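Local structure of N-alpha-acetyltransferase 35, NatC auxiliary subunit (Saccharomyces cerevisiae, 6YGA) at residues Q389-M394 with D421-Q426. The protein serves as the auxiliary subunit of the NatC N-terminal acetyltransferase, which acetylates the N-terminal methionine of L-A virus Gag protein. Numbering follows the deposited sequence.
Sequences QESSNM and DSLQAQ
The carboxylate of Glu390 is the flat group nearest the contact, yet Leu423 lies against neither of its faces: the aliphatic stem does the touching, with Glu390 CG 3.7 Å from Leu423 CD1. The two helices, 386-402 and 406-429, form an antiparallel hairpin within the TPR-like region of the protein, joined by a short loop. Their local axes run at 154° to each other and approach to 11.2 Å at their closest, a wide spacing, bridged largely by Leu423. This residue enters as a knob in the manner of knobs-into-holes packing, set among Leu387, Glu390, Ser391 and Met394 along one side of the facing helix. Its CG stands anti to the backbone N (chi1 -159°), which carries both methyls across the gap: CD1 takes the Glu390 side and CD2 the Ser391 side. Glu390 bends at chi2 (87°), and its charged end sits at the exposed margin of an otherwise buried contact. Met394, present as selenomethionine, brings only its base close, CB being a loose 4.5 Å from Leu423 CD2; its end turns away from Leu423, and the side chain also packs on Gln416, Leu419 and Trp420 of helix 406-429. Ser391 is also bounded by Tyr364 of helix 360-372 and by Phe427. On another side of helix 406-429, Asp421 and Gln424 both reach Lys443. The buried Ser391 hydroxyl is hydrogen-bonded to Leu387 O, one turn earlier, and also packs against a methyl at tight van der Waals range: Ser391 OG lies 3.2 Å from Leu423 CD2.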
loop_
_atom_site.group_PDB
_atom_site.type_symbol
_atom_site.label_atom_id
_atom_site.label_comp_id
_atom_site.label_asym_id
_atom_site.label_seq_id
_atom_site.Cartn_x
_atom_site.Cartn_y
_atom_site.Cartn_z
ATOM N N GLN B 389 10.363 27.814 -7.391
ATOM C CA GLN B 389 10.998 26.526 -7.657
ATOM C C GLN B 389 10.532 25.473 -6.659
ATOM O O GLN B 389 10.206 24.340 -7.036
ATOM C CB GLN B 389 12.519 26.677 -7.605
ATOM C CG GLN B 389 13.286 25.610 -8.366
ATOM C CD GLN B 389 13.470 25.961 -9.830
ATOM O OE1 GLN B 389 13.801 27.098 -10.169
ATOM N NE2 GLN B 389 13.252 24.986 -10.706
ATOM N N GLU B 390 10.497 25.836 -5.375
ATOM C CA GLU B 390 9.998 24.928 -4.348
ATOM C C GLU B 390 8.515 24.640 -4.540
ATOM O O GLU B 390 8.077 23.493 -4.392
ATOM C CB GLU B 390 10.256 25.520 -2.962
ATOM C CG GLU B 390 9.674 24.725 -1.798
ATOM C CD GLU B 390 10.599 23.628 -1.303
ATOM O OE1 GLU B 390 11.343 23.053 -2.124
ATOM O OE2 GLU B 390 10.583 23.344 -0.086
ATOM N N SER B 391 7.727 25.664 -4.870
ATOM C CA SER B 391 6.300 25.448 -5.080
ATOM C C SER B 391 6.052 24.535 -6.273
ATOM O O SER B 391 5.158 23.683 -6.233
ATOM C CB SER B 391 5.587 26.786 -5.262
ATOM O OG SER B 391 5.776 27.624 -4.135
ATOM N N SER B 392 6.844 24.687 -7.339
ATOM C CA SER B 392 6.672 23.845 -8.521
ATOM C C SER B 392 6.984 22.390 -8.212
ATOM O O SER B 392 6.273 21.486 -8.668
ATOM C CB SER B 392 7.558 24.346 -9.659
ATOM O OG SER B 392 7.296 25.709 -9.938
ATOM N N ASN B 393 8.050 22.142 -7.450
ATOM C CA ASN B 393 8.355 20.780 -7.028
ATOM C C ASN B 393 7.254 20.224 -6.133
ATOM O O ASN B 393 6.899 19.044 -6.238
ATOM C CB ASN B 393 9.708 20.744 -6.315
ATOM C CG ASN B 393 10.866 21.059 -7.245
ATOM O OD1 ASN B 393 10.803 20.787 -8.443
ATOM N ND2 ASN B 393 11.932 21.632 -6.696
HETATM N N MSE B 394 6.695 21.058 -5.261
HETATM C CA MSE B 394 5.616 20.640 -4.374
HETATM C C MSE B 394 4.399 20.204 -5.181
HETATM O O MSE B 394 3.729 19.224 -4.849
HETATM C CB MSE B 394 5.239 21.777 -3.422
HETATM C CG MSE B 394 4.550 21.323 -2.148
HETATM SE SE MSE B 394 5.734 20.247 -1.039
HETATM C CE MSE B 394 4.552 18.727 -0.753
ATOM N N ASP B 421 1.913 24.295 4.456
ATOM C CA ASP B 421 1.790 25.320 5.489
ATOM C C ASP B 421 3.056 26.163 5.576
ATOM O O ASP B 421 2.994 27.398 5.577
ATOM C CB ASP B 421 1.482 24.670 6.841
ATOM C CG ASP B 421 1.082 25.684 7.905
ATOM O OD1 ASP B 421 -0.006 26.285 7.780
ATOM O OD2 ASP B 421 1.852 25.874 8.870
ATOM N N SER B 422 4.216 25.506 5.646
ATOM C CA SER B 422 5.483 26.229 5.695
ATOM C C SER B 422 5.676 27.085 4.450
ATOM O O SER B 422 6.171 28.215 4.532
ATOM C CB SER B 422 6.636 25.238 5.850
ATOM O OG SER B 422 7.882 25.903 5.927
ATOM N N LEU B 423 5.279 26.566 3.289
ATOM C CA LEU B 423 5.397 27.333 2.055
ATOM C C LEU B 423 4.492 28.559 2.086
ATOM O O LEU B 423 4.904 29.660 1.700
ATOM C CB LEU B 423 5.063 26.438 0.865
ATOM C CG LEU B 423 5.576 26.865 -0.504
ATOM C CD1 LEU B 423 7.086 27.054 -0.471
ATOM C CD2 LEU B 423 5.190 25.807 -1.513
ATOM N N GLN B 424 3.252 28.385 2.555
ATOM C CA GLN B 424 2.324 29.508 2.645
ATOM C C GLN B 424 2.839 30.576 3.604
ATOM O O GLN B 424 2.736 31.775 3.323
ATOM C CB GLN B 424 0.943 29.011 3.082
ATOM C CG GLN B 424 -0.109 30.107 3.190
ATOM C CD GLN B 424 -1.384 29.637 3.869
ATOM O OE1 GLN B 424 -1.702 28.446 3.872
ATOM N NE2 GLN B 424 -2.118 30.574 4.452
ATOM N N ALA B 425 3.410 30.162 4.738
ATOM C CA ALA B 425 3.954 31.130 5.684
ATOM C C ALA B 425 5.175 31.845 5.124
ATOM O O ALA B 425 5.448 32.988 5.505
ATOM C CB ALA B 425 4.304 30.439 7.001
ATOM N N GLN B 426 5.926 31.199 4.230
ATOM C CA GLN B 426 7.093 31.858 3.650
ATOM C C GLN B 426 6.673 32.881 2.601
ATOM O O GLN B 426 7.260 33.966 2.517
ATOM C CB GLN B 426 8.049 30.820 3.057
ATOM C CG GLN B 426 9.394 31.386 2.614
ATOM C CD GLN B 426 10.236 31.893 3.772
ATOM O OE1 GLN B 426 10.124 31.408 4.898
ATOM N NE2 GLN B 426 11.087 32.876 3.499
#